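Local coordinates for protein chitosanase (Bacillus subtilis subsp. subtilis str. 168, PDB 7C6D) that hydrolyses beta-(1->4)-linkages within chitosan as a secreted family 46 glycoside hydrolase, here holding a bound glucosamine oligomer in its cleft, at residues 35-40 with 198-203; 41-46 with 108-113; 67-72 with 91-96; 190-195 with 205-210. The protein carries 1 engineered substitution. One frame throughout, in Å; residues are numbered along the deposited sequence.

In the fold
Interactions 1, 2 and 4 line the glucosamine-binding cleft, and interaction 3 lies away from it. Interaction 1 holds D35, the nucleophile by similarity, and joins the two sides of the cleft. Its centre is about 13 Å from that of interaction 4, and P195 packs on T200 and R201 between them. Interactions 1 and 2 both touch the sugars of chains B and C, while 1 and 4 share the sugar of chain D. Interaction 2 meets interaction 1 through T40 and G45. Interaction 3 backs both, with F93 packing on Y39 and C41. Interactions 2 and 4 lie on opposite sides of the chain's centre, centres about 23 Å apart.

Interaction 1 of 4, residues 35-40 with 198-203; sequences DGRGYT and HDTRDE. With GCS (2-amino-2-deoxy-beta-D-glucopyranose), chain B; GCS (2-amino-2-deoxy-beta-D-glucopyranose), chain C; GCS (2-amino-2-deoxy-beta-D-glucopyranose), chain D.
The backbones of 35-40 and 198-203 come closest at D35 and T200, whose CA atoms are 4.7 Å apart, and D35 CA makes a CH...O contact to D199 O at 3.5 Å. The main side-chain link is a hydrogen bond from R37 NH1 to T200 OG1, 2.8 Å long, with T200 OG1 lying in the guanidinium plane. T200 turns OG1 anti to its own backbone N (chi1 -162°), which brings the hydroxyl to that edge. The same NH1 forms a salt bridge with D35 OD2 at 2.9 Å. It meets this oxygen from above the carboxylate plane. D35 OD1 accepts from R37 N, closing an Asx turn, so R37 holds both carboxylate oxygens. The other edge of the guanidinium serves the sugar of chain B: NE reaches its O6 at 2.9 Å, and NH2 bonds to the same oxygen. O3 of the chain C sugar lies over one guanidinium face. Next to this polar group, D35 CB packs on E203 CB at 4.0 Å. D35 is the nucleophile by similarity. R37 ties it to T200 across the cleft while binding the chain B sugar, so this is the substrate cleft of a family 46 chitosanase, beside its catalytic site.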
# COMPACT_ATOMS: atom_id res chain seq x y z
N ASP A 35 14.61 2.94 -5.57
CA ASP A 35 14.10 3.75 -4.47
C ASP A 35 14.63 3.25 -3.14
O ASP A 35 14.05 3.55 -2.09
CB ASP A 35 12.57 3.71 -4.46
CG ASP A 35 12.03 2.30 -4.28
OD1 ASP A 35 12.80 1.31 -4.38
OD2 ASP A 35 10.81 2.17 -4.05
N GLY A 36 15.71 2.46 -3.16
CA GLY A 36 16.27 1.89 -1.96
C GLY A 36 15.62 0.61 -1.48
O GLY A 36 16.09 0.03 -0.50
N ARG A 37 14.56 0.14 -2.14
CA ARG A 37 13.79 -0.98 -1.61
C ARG A 37 14.09 -2.31 -2.29
O ARG A 37 13.44 -3.31 -1.98
CB ARG A 37 12.29 -0.68 -1.63
CG ARG A 37 11.94 0.52 -0.78
CD ARG A 37 10.42 0.63 -0.58
NE ARG A 37 10.07 1.79 0.24
CZ ARG A 37 9.94 3.03 -0.22
NH1 ARG A 37 10.12 3.29 -1.51
NH2 ARG A 37 9.64 4.02 0.62
N GLY A 38 15.08 -2.34 -3.18
CA GLY A 38 15.37 -3.59 -3.89
C GLY A 38 14.29 -3.88 -4.90
O GLY A 38 13.95 -3.02 -5.73
N TYR A 39 13.75 -5.09 -4.87
CA TYR A 39 12.62 -5.46 -5.73
C TYR A 39 11.32 -5.13 -5.01
O TYR A 39 11.15 -5.47 -3.83
CB TYR A 39 12.61 -6.96 -6.02
CG TYR A 39 13.53 -7.43 -7.11
CD1 TYR A 39 13.54 -6.83 -8.36
CD2 TYR A 39 14.37 -8.53 -6.89
CE1 TYR A 39 14.38 -7.30 -9.37
CE2 TYR A 39 15.20 -9.00 -7.89
CZ TYR A 39 15.20 -8.39 -9.12
OH TYR A 39 16.04 -8.88 -10.10
N THR A 40 10.40 -4.50 -5.74
CA THR A 40 9.04 -4.25 -5.27
C THR A 40 8.11 -5.22 -5.98
O THR A 40 8.17 -5.36 -7.21
CB THR A 40 8.68 -2.79 -5.59
OG1 THR A 40 9.56 -1.93 -4.87
CG2 THR A 40 7.25 -2.46 -5.18
N HIS A 198 15.13 9.98 2.03
CA HIS A 198 15.56 10.57 0.77
C HIS A 198 15.63 9.54 -0.36
O HIS A 198 15.45 9.90 -1.52
CB HIS A 198 16.90 11.27 0.93
CG HIS A 198 16.83 12.52 1.75
ND1 HIS A 198 17.94 13.12 2.29
CD2 HIS A 198 15.78 13.29 2.11
CE1 HIS A 198 17.58 14.19 2.96
NE2 HIS A 198 16.27 14.32 2.87
N ASP A 199 15.91 8.27 -0.04
CA ASP A 199 15.99 7.25 -1.08
C ASP A 199 14.71 7.18 -1.89
O ASP A 199 14.75 6.84 -3.08
CB ASP A 199 16.22 5.87 -0.47
CG ASP A 199 17.64 5.64 -0.02
OD1 ASP A 199 18.55 6.37 -0.45
OD2 ASP A 199 17.83 4.69 0.76
N THR A 200 13.56 7.45 -1.27
CA THR A 200 12.27 7.30 -1.94
C THR A 200 11.71 8.61 -2.47
O THR A 200 10.59 8.61 -3.00
CB THR A 200 11.26 6.61 -1.01
OG1 THR A 200 10.17 6.10 -1.78
CG2 THR A 200 10.73 7.58 0.06
N ARG A 201 12.45 9.71 -2.37
CA ARG A 201 11.89 11.01 -2.71
C ARG A 201 11.49 11.08 -4.18
O ARG A 201 10.37 11.50 -4.51
CB ARG A 201 12.89 12.12 -2.35
CG ARG A 201 12.42 13.50 -2.75
CD ARG A 201 13.59 14.47 -2.85
NE ARG A 201 14.31 14.30 -4.11
CZ ARG A 201 15.23 15.14 -4.56
NH1 ARG A 201 15.55 16.22 -3.85
NH2 ARG A 201 15.83 14.91 -5.72
N ASP A 202 12.38 10.66 -5.09
CA ASP A 202 12.07 10.77 -6.51
C ASP A 202 10.90 9.88 -6.90
O ASP A 202 10.01 10.31 -7.66
CB ASP A 202 13.31 10.45 -7.34
CG ASP A 202 14.37 11.53 -7.26
OD1 ASP A 202 14.08 12.61 -6.70
OD2 ASP A 202 15.50 11.30 -7.74
N GLU A 203 10.86 8.65 -6.40
CA GLU A 203 9.76 7.75 -6.71
C GLU A 203 8.45 8.30 -6.16
O GLU A 203 7.43 8.35 -6.87
CB GLU A 203 10.05 6.37 -6.11
CG GLU A 203 9.12 5.29 -6.61
CD GLU A 203 9.26 5.07 -8.11
OE1 GLU A 203 10.39 5.15 -8.62
OE2 GLU A 203 8.22 4.84 -8.77
C1 GCS B . 6.29 -0.23 0.95
C2 GCS B . 6.72 -1.54 1.59
C3 GCS B . 6.59 -1.44 3.11
C4 GCS B . 7.38 -0.23 3.64
C5 GCS B . 6.94 1.01 2.85
C6 GCS B . 7.70 2.28 3.22
N2 GCS B . 5.92 -2.64 1.09
O3 GCS B . 7.06 -2.66 3.70
O4 GCS B . 7.23 0.08 4.98
O5 GCS B . 7.14 0.81 1.45
O6 GCS B . 9.09 2.13 2.93
C1 GCS C . 5.80 1.34 -4.17
C2 GCS C . 6.02 2.36 -3.06
C3 GCS C . 6.62 1.70 -1.81
C4 GCS C . 5.73 0.59 -1.24
C5 GCS C . 5.01 -0.18 -2.36
C6 GCS C . 3.51 0.14 -2.39
N2 GCS C . 6.91 3.41 -3.53
O3 GCS C . 6.81 2.72 -0.83
O4 GCS C . 6.41 -0.33 -0.47
O5 GCS C . 5.59 0.01 -3.66
O6 GCS C . 2.86 -0.56 -3.46
C1 GCS D . 4.13 2.89 -8.95
C2 GCS D . 5.10 1.74 -8.73
C3 GCS D . 4.80 1.13 -7.36
C4 GCS D . 5.00 2.19 -6.27
C5 GCS D . 4.09 3.38 -6.61
C6 GCS D . 4.23 4.54 -5.63
N2 GCS D . 4.98 0.73 -9.77
O3 GCS D . 5.63 -0.00 -7.16
O4 GCS D . 4.69 1.74 -5.01
O5 GCS D . 4.36 3.86 -7.93
O6 GCS D . 5.55 5.11 -5.67

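Interaction 2 of 4, residues 41-46 with 108-113; sequences CGRAGF and AAQDKV. With GCS (2-amino-2-deoxy-beta-D-glucopyranose), chain C; GCS (2-amino-2-deoxy-beta-D-glucopyranose), chain B.
R43 is held to Q110 through its backbone and to D111 through its side chain, both on helix 104-128. Its N donates to Q110 OE1 at 2.9 Å, a nearly straight bond (165° at the hydrogen) running almost along the C=O axis. The Q110 chain is extended beyond CG (chi2 -169°), which carries OE1 out to R43 N. R43 NH1 makes a salt bridge with D111 OD1, also 2.9 Å. D111 OD1 lies in the guanidinium plane, but the nitrogen sits above the carboxylate plane, and the two planes are 83° apart. D111 OD1 also bonds to Y27 OH, and R43 NH2 pairs with E12. Q110 NE2 bonds to Y27 O, so both ends of that amide are engaged. These bonds fix a type I beta turn, G42 to G45, which connects antiparallel strands 39-41 and 46-47 as a hairpin. On the sugar side of the turn, A44 O accepts from O6 of the chain C sugar, and G45 O accepts from N2 of the chain B sugar at 2.9 Å. Packing surrounds the amide. F46 presents a ring edge to Q110, with CE2 3.4 Å from OE1. A44 CB lies over one face of that ring, toward the rim. Farther along the helix, F46 CE1 touches V113 CG1 at 3.8 Å.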
# COMPACT_ATOMS: atom_id res chain seq x y z
N CYS A 41 7.26 -5.92 -5.22
CA CYS A 41 6.67 -7.17 -5.69
C CYS A 41 5.20 -7.31 -5.32
O CYS A 41 4.79 -7.01 -4.20
CB CYS A 41 7.39 -8.37 -5.08
SG CYS A 41 9.17 -8.32 -5.16
N GLY A 42 4.42 -7.86 -6.26
CA GLY A 42 3.11 -8.38 -5.91
C GLY A 42 2.08 -7.32 -5.55
O GLY A 42 2.24 -6.12 -5.85
N ARG A 43 1.01 -7.77 -4.90
CA ARG A 43 -0.19 -6.93 -4.76
C ARG A 43 0.05 -5.71 -3.89
O ARG A 43 -0.57 -4.66 -4.12
CB ARG A 43 -1.37 -7.73 -4.21
CG ARG A 43 -1.13 -8.37 -2.83
CD ARG A 43 -2.45 -8.82 -2.19
NE ARG A 43 -3.28 -7.65 -1.90
CZ ARG A 43 -4.59 -7.70 -1.65
NH1 ARG A 43 -5.21 -8.88 -1.63
NH2 ARG A 43 -5.27 -6.59 -1.42
N ALA A 44 0.91 -5.82 -2.88
CA ALA A 44 1.18 -4.72 -1.96
C ALA A 44 2.46 -3.97 -2.31
O ALA A 44 2.78 -2.99 -1.64
CB ALA A 44 1.29 -5.26 -0.53
N GLY A 45 3.18 -4.38 -3.34
CA GLY A 45 4.52 -3.86 -3.47
C GLY A 45 5.36 -4.27 -2.27
O GLY A 45 6.06 -3.44 -1.69
N PHE A 46 5.27 -5.54 -1.88
CA PHE A 46 6.18 -6.08 -0.87
C PHE A 46 7.61 -5.94 -1.40
O PHE A 46 7.86 -6.21 -2.57
CB PHE A 46 5.91 -7.57 -0.66
CG PHE A 46 4.46 -7.95 -0.47
CD1 PHE A 46 3.85 -7.81 0.77
CD2 PHE A 46 3.73 -8.51 -1.52
CE1 PHE A 46 2.52 -8.21 0.97
CE2 PHE A 46 2.41 -8.91 -1.33
CZ PHE A 46 1.80 -8.76 -0.08
N ALA A 108 -2.65 -16.67 -2.22
CA ALA A 108 -3.17 -16.74 -0.85
C ALA A 108 -2.13 -16.26 0.15
O ALA A 108 -2.47 -15.58 1.13
CB ALA A 108 -3.62 -18.17 -0.52
N ALA A 109 -0.86 -16.59 -0.08
CA ALA A 109 0.20 -16.13 0.82
C ALA A 109 0.31 -14.61 0.79
O ALA A 109 0.45 -13.96 1.84
CB ALA A 109 1.54 -16.77 0.43
N GLN A 110 0.25 -14.01 -0.40
CA GLN A 110 0.26 -12.56 -0.50
C GLN A 110 -0.95 -11.95 0.19
O GLN A 110 -0.83 -10.93 0.88
CB GLN A 110 0.27 -12.13 -1.96
CG GLN A 110 1.58 -12.41 -2.67
CD GLN A 110 1.64 -11.73 -4.02
OE1 GLN A 110 1.30 -10.54 -4.14
NE2 GLN A 110 2.07 -12.45 -5.05
N ASP A 111 -2.13 -12.56 0.03
CA ASP A 111 -3.32 -12.05 0.68
C ASP A 111 -3.18 -12.10 2.20
O ASP A 111 -3.61 -11.19 2.90
CB ASP A 111 -4.55 -12.86 0.28
CG ASP A 111 -4.98 -12.65 -1.16
OD1 ASP A 111 -4.55 -11.67 -1.80
OD2 ASP A 111 -5.79 -13.48 -1.64
N LYS A 112 -2.59 -13.18 2.71
CA LYS A 112 -2.42 -13.32 4.15
C LYS A 112 -1.47 -12.26 4.70
O LYS A 112 -1.78 -11.60 5.70
CB LYS A 112 -1.91 -14.72 4.49
CG LYS A 112 -1.95 -15.04 5.98
CD LYS A 112 -1.71 -16.52 6.25
CE LYS A 112 -2.07 -16.88 7.68
NZ LYS A 112 -1.96 -18.35 7.91
N VAL A 113 -0.31 -12.08 4.06
CA VAL A 113 0.62 -11.06 4.53
C VAL A 113 0.01 -9.67 4.40
O VAL A 113 0.15 -8.83 5.30
CB VAL A 113 1.98 -11.18 3.80
CG1 VAL A 113 2.91 -10.06 4.22
CG2 VAL A 113 2.62 -12.51 4.12
C1 GCS C . 5.80 1.34 -4.17
C2 GCS C . 6.02 2.36 -3.06
C3 GCS C . 6.62 1.70 -1.81
C4 GCS C . 5.73 0.59 -1.24
C5 GCS C . 5.01 -0.18 -2.36
C6 GCS C . 3.51 0.14 -2.39
N2 GCS C . 6.91 3.41 -3.53
O3 GCS C . 6.81 2.72 -0.83
O4 GCS C . 6.41 -0.33 -0.47
O5 GCS C . 5.59 0.01 -3.66
O6 GCS C . 2.86 -0.56 -3.46
C1 GCS B . 6.29 -0.23 0.95
C2 GCS B . 6.72 -1.54 1.59
C3 GCS B . 6.59 -1.44 3.11
C4 GCS B . 7.38 -0.23 3.64
C5 GCS B . 6.94 1.01 2.85
C6 GCS B . 7.70 2.28 3.22
N2 GCS B . 5.92 -2.64 1.09
O3 GCS B . 7.06 -2.66 3.70
O4 GCS B . 7.23 0.08 4.98
O5 GCS B . 7.14 0.81 1.45
O6 GCS B . 9.09 2.13 2.93

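Interaction 3 of 4, residues 67-72 with 91-96; sequences NKLKKY and KGFASA
The Y72 ring has F93 on one face and the CG of K71 on the other. F93 CB sits 4.0 Å from the Y72 ring centroid, close to the ring normal, as a CH-pi contact. The F93 ring then turns its own edge toward the same face of Y72. This is a T-shaped pair, with centroids 5.5 Å apart and planes at 75°. F93 CG lies anti to the backbone N (chi1 173°), a torsion that brings the ring edge-on to Y72, with CD1 near Y72 CG. At the edge of the Y72 ring, in plane, lie K91 O and L69 CA. The hydroxyl of Y72 donates to K91 O at 2.7 Å, tilted 19° from the carbonyl plane. K91 O also accepts from a water, which in turn accepts from K71 NZ, so this carbonyl is gripped by a tyrosine hydroxyl and a water. G92, at the N-cap position of helix 93-99, lies close against Y72 OH.

Beside the ring the contact is mainly apolar. L69 CD2 touches A96 CB at 3.6 Å and also reaches F93 CD1, the two side chains crossing at about a right angle. K68 runs its CD past A96, 3.8 Å from A96 CB, and its NZ bonds to S99 OG. Within 67-72, N67 OD1 accepts from L69 N at 2.7 Å, which makes an Asx turn overlapping the type I beta turn N67 to K70. The arrangement packs the connection between helices 52-63 and 73-82 onto the start of helix 93-99, with an aromatic pair and a tyrosine-to-backbone bond at the helix N-terminus.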
# COMPACT_ATOMS: atom_id res chain seq x y z
N ASN A 67 9.14 -25.04 -2.36
CA ASN A 67 8.68 -24.34 -3.55
C ASN A 67 9.85 -23.66 -4.25
O ASN A 67 10.99 -23.66 -3.76
CB ASN A 67 7.59 -23.35 -3.16
CG ASN A 67 8.13 -22.26 -2.24
OD1 ASN A 67 8.85 -21.36 -2.68
ND2 ASN A 67 7.83 -22.37 -0.95
N LYS A 68 9.58 -23.04 -5.41
CA LYS A 68 10.64 -22.46 -6.22
C LYS A 68 11.28 -21.23 -5.60
O LYS A 68 12.36 -20.82 -6.06
CB LYS A 68 10.12 -22.10 -7.62
CG LYS A 68 9.25 -20.87 -7.67
CD LYS A 68 8.75 -20.61 -9.09
CE LYS A 68 7.68 -21.60 -9.48
NZ LYS A 68 7.39 -21.50 -10.95
N LEU A 69 10.66 -20.62 -4.60
CA LEU A 69 11.24 -19.45 -3.94
C LEU A 69 11.99 -19.78 -2.66
O LEU A 69 12.69 -18.91 -2.13
CB LEU A 69 10.16 -18.41 -3.64
CG LEU A 69 9.43 -17.84 -4.87
CD1 LEU A 69 8.28 -16.95 -4.44
CD2 LEU A 69 10.38 -17.09 -5.78
N LYS A 70 11.87 -21.02 -2.16
CA LYS A 70 12.50 -21.37 -0.89
C LYS A 70 13.99 -21.06 -0.87
O LYS A 70 14.51 -20.55 0.13
CB LYS A 70 12.28 -22.85 -0.59
CG LYS A 70 13.08 -23.34 0.61
CD LYS A 70 13.04 -24.84 0.81
CE LYS A 70 13.89 -25.24 2.00
NZ LYS A 70 13.93 -26.72 2.18
N LYS A 71 14.69 -21.35 -1.97
CA LYS A 71 16.14 -21.17 -1.98
C LYS A 71 16.56 -19.72 -1.81
O LYS A 71 17.72 -19.46 -1.48
CB LYS A 71 16.76 -21.75 -3.25
CG LYS A 71 16.52 -20.91 -4.49
CD LYS A 71 17.41 -21.36 -5.64
CE LYS A 71 17.43 -20.36 -6.78
NZ LYS A 71 18.44 -20.71 -7.81
N TYR A 72 15.64 -18.76 -2.02
CA TYR A 72 15.97 -17.36 -1.84
C TYR A 72 15.84 -16.90 -0.40
O TYR A 72 16.22 -15.76 -0.10
CB TYR A 72 15.08 -16.48 -2.73
CG TYR A 72 15.28 -16.77 -4.19
CD1 TYR A 72 16.39 -16.28 -4.87
CD2 TYR A 72 14.38 -17.56 -4.90
CE1 TYR A 72 16.58 -16.56 -6.22
CE2 TYR A 72 14.56 -17.84 -6.24
CZ TYR A 72 15.67 -17.34 -6.89
OH TYR A 72 15.85 -17.63 -8.22
N LYS A 91 19.30 -13.71 -8.42
CA LYS A 91 19.13 -14.14 -9.80
C LYS A 91 18.00 -15.15 -9.90
O LYS A 91 17.93 -16.11 -9.13
CB LYS A 91 20.43 -14.76 -10.31
CG LYS A 91 20.31 -15.36 -11.71
CD LYS A 91 21.53 -16.22 -12.06
CE LYS A 91 21.66 -16.38 -13.56
NZ LYS A 91 21.67 -15.07 -14.27
N GLY A 92 17.09 -14.91 -10.86
CA GLY A 92 15.94 -15.77 -11.06
C GLY A 92 14.75 -15.48 -10.17
O GLY A 92 13.67 -16.02 -10.43
N PHE A 93 14.91 -14.64 -9.14
CA PHE A 93 13.81 -14.38 -8.21
C PHE A 93 12.65 -13.66 -8.89
O PHE A 93 11.49 -14.04 -8.71
CB PHE A 93 14.35 -13.56 -7.03
CG PHE A 93 13.28 -13.07 -6.08
CD1 PHE A 93 12.80 -13.90 -5.08
CD2 PHE A 93 12.80 -11.77 -6.17
CE1 PHE A 93 11.84 -13.44 -4.19
CE2 PHE A 93 11.85 -11.32 -5.30
CZ PHE A 93 11.37 -12.15 -4.30
N ALA A 94 12.95 -12.61 -9.66
CA ALA A 94 11.87 -11.85 -10.29
C ALA A 94 11.07 -12.72 -11.24
O ALA A 94 9.83 -12.68 -11.25
CB ALA A 94 12.43 -10.63 -11.01
N SER A 95 11.76 -13.53 -12.05
CA SER A 95 11.05 -14.41 -12.97
C SER A 95 10.26 -15.48 -12.23
O SER A 95 9.14 -15.82 -12.63
CB SER A 95 12.05 -15.06 -13.93
OG SER A 95 11.37 -15.82 -14.91
N ALA A 96 10.82 -16.01 -11.14
CA ALA A 96 10.11 -17.03 -10.37
C ALA A 96 8.86 -16.44 -9.72
O ALA A 96 7.78 -17.06 -9.75
CB ALA A 96 11.04 -17.63 -9.32
O HOH W 1 19.18 -18.60 -9.51

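Interaction 4 of 4, residues 190-195 with 205-210; sequences DDLMNP and RESVAR. With GCS (2-amino-2-deoxy-beta-D-glucopyranose), chain E; GCS (2-amino-2-deoxy-beta-D-glucopyranose), chain D.
This contact joins the C-terminal end of helix 177-193 to the turn that leads into helix 209-219, on the side of the cleft that binds the chain D and chain E sugars. R205 reaches across to the helix end. Its NE donates to M193 O at 2.6 Å, in the carbonyl plane and fairly straight. Its NH1 donates to N194 OD1 at 2.8 Å, tilted 35° from the plane of the N194 side-chain carbonyl. Both acceptors lie near the guanidinium plane, while the N194 amide stands nearly perpendicular to it (87°). The R205 chain is extended from CG to NE, and this length carries the guanidinium past M193. One guanidinium thus binds the last helical carbonyl and the side-chain oxygen of the next residue.

Next to these bonds is an apolar patch. V208 CG1 touches M193 SD at 3.6 Å and L192 CB at 3.7 Å. The M193 chain is bent at chi2 and chi3 (both near -60°), which puts SD against V208 CG1 and near R205 CG. L192 places its two methyl groups by S207 OG, the nearer being CD2 at 3.7 Å. S207 OG itself bonds to W204 O and Q146 NE2. On the cleft side, E206 O accepts from N2 of the chain E sugar at 2.8 Å. S207 CB and R210 NH1 pack on C6 of the chain D sugar, and R210 also forms a salt bridge with D142. L192 packs against helix 134-147 through Q146 and H147, and against W204 of helix 201-205.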
# COMPACT_ATOMS: atom_id res chain seq x y z
N ASP A 190 2.19 16.24 1.14
CA ASP A 190 3.43 16.87 1.57
C ASP A 190 4.50 15.82 1.87
O ASP A 190 5.68 16.03 1.55
CB ASP A 190 3.18 17.75 2.79
CG ASP A 190 2.42 19.02 2.45
OD1 ASP A 190 2.30 19.35 1.25
OD2 ASP A 190 1.95 19.69 3.40
N ASP A 191 4.11 14.70 2.46
CA ASP A 191 5.08 13.65 2.76
C ASP A 191 5.62 13.00 1.49
O ASP A 191 6.81 12.70 1.40
CB ASP A 191 4.46 12.59 3.66
CG ASP A 191 5.48 11.61 4.18
OD1 ASP A 191 6.37 12.06 4.93
OD2 ASP A 191 5.42 10.42 3.81
N LEU A 192 4.75 12.78 0.51
CA LEU A 192 5.19 12.18 -0.75
C LEU A 192 6.13 13.11 -1.51
O LEU A 192 7.05 12.64 -2.19
CB LEU A 192 3.98 11.85 -1.62
CG LEU A 192 3.08 10.73 -1.09
CD1 LEU A 192 1.85 10.60 -1.99
CD2 LEU A 192 3.84 9.41 -1.00
N MET A 193 5.93 14.42 -1.39
CA MET A 193 6.77 15.38 -2.11
C MET A 193 8.14 15.55 -1.46
O MET A 193 9.12 15.78 -2.17
CB MET A 193 6.07 16.74 -2.19
CG MET A 193 4.89 16.77 -3.15
SD MET A 193 5.35 16.40 -4.85
CE MET A 193 6.41 17.80 -5.23
N ASN A 194 8.22 15.45 -0.14
CA ASN A 194 9.49 15.65 0.58
C ASN A 194 9.56 14.71 1.77
O ASN A 194 9.49 15.14 2.93
CB ASN A 194 9.65 17.11 1.00
CG ASN A 194 9.83 18.02 -0.18
OD1 ASN A 194 10.89 18.02 -0.81
ND2 ASN A 194 8.81 18.80 -0.49
N PRO A 195 9.70 13.41 1.52
CA PRO A 195 9.75 12.45 2.63
C PRO A 195 11.05 12.57 3.41
O PRO A 195 12.07 13.05 2.91
CB PRO A 195 9.67 11.10 1.92
CG PRO A 195 10.26 11.37 0.56
CD PRO A 195 9.81 12.75 0.21
N ARG A 205 7.57 11.36 -5.31
CA ARG A 205 7.10 12.58 -5.95
C ARG A 205 6.25 12.27 -7.18
O ARG A 205 5.31 13.02 -7.49
CB ARG A 205 8.29 13.46 -6.32
CG ARG A 205 8.79 14.29 -5.15
CD ARG A 205 10.03 15.08 -5.51
NE ARG A 205 10.39 16.00 -4.44
CZ ARG A 205 11.44 16.80 -4.46
NH1 ARG A 205 11.69 17.61 -3.44
NH2 ARG A 205 12.25 16.81 -5.52
N GLU A 206 6.54 11.18 -7.87
CA GLU A 206 5.76 10.81 -9.05
C GLU A 206 4.50 10.03 -8.71
O GLU A 206 3.77 9.65 -9.62
CB GLU A 206 6.63 10.01 -10.02
CG GLU A 206 7.89 10.73 -10.45
CD GLU A 206 7.61 12.14 -10.96
OE1 GLU A 206 8.37 13.06 -10.60
OE2 GLU A 206 6.62 12.31 -11.70
N SER A 207 4.22 9.81 -7.42
CA SER A 207 3.04 9.07 -6.99
C SER A 207 1.94 9.98 -6.44
O SER A 207 0.88 9.47 -6.06
CB SER A 207 3.42 8.04 -5.92
OG SER A 207 3.65 8.65 -4.65
N VAL A 208 2.17 11.30 -6.39
CA VAL A 208 1.23 12.20 -5.73
C VAL A 208 -0.14 12.22 -6.39
O VAL A 208 -1.13 12.60 -5.75
CB VAL A 208 1.79 13.64 -5.58
CG1 VAL A 208 3.01 13.65 -4.67
CG2 VAL A 208 2.10 14.26 -6.94
N ALA A 209 -0.23 11.81 -7.66
CA ALA A 209 -1.53 11.80 -8.33
C ALA A 209 -2.54 10.94 -7.59
O ALA A 209 -3.74 11.19 -7.69
CB ALA A 209 -1.39 11.31 -9.77
N ARG A 210 -2.09 9.94 -6.83
CA ARG A 210 -3.05 9.11 -6.11
C ARG A 210 -3.81 9.93 -5.07
O ARG A 210 -4.99 9.65 -4.81
CB ARG A 210 -2.37 7.90 -5.46
CG ARG A 210 -1.49 8.18 -4.25
CD ARG A 210 -0.40 7.12 -4.12
NE ARG A 210 -0.90 5.81 -3.71
CZ ARG A 210 -0.22 4.68 -3.90
NH1 ARG A 210 0.95 4.70 -4.52
NH2 ARG A 210 -0.73 3.54 -3.47
C1 GCS E . 3.00 6.01 -13.03
C2 GCS E . 3.15 6.69 -11.68
C3 GCS E . 3.92 5.78 -10.73
C4 GCS E . 3.40 4.34 -10.67
C5 GCS E . 3.04 3.81 -12.07
C6 GCS E . 2.15 2.58 -11.98
N2 GCS E . 3.86 7.95 -11.82
O1 GCS E . 2.23 6.82 -13.90
O3 GCS E . 3.86 6.39 -9.43
O4 GCS E . 4.40 3.51 -10.21
O5 GCS E . 2.31 4.78 -12.82
O6 GCS E . 1.92 2.07 -13.30
C1 GCS D . 4.13 2.89 -8.95
C2 GCS D . 5.10 1.74 -8.73
C3 GCS D . 4.80 1.13 -7.36
C4 GCS D . 5.00 2.19 -6.27
C5 GCS D . 4.09 3.38 -6.61
C6 GCS D . 4.23 4.54 -5.63
N2 GCS D . 4.98 0.73 -9.77
O3 GCS D . 5.63 -0.00 -7.16
O4 GCS D . 4.69 1.74 -5.01
O5 GCS D . 4.36 3.86 -7.93
O6 GCS D . 5.55 5.11 -5.67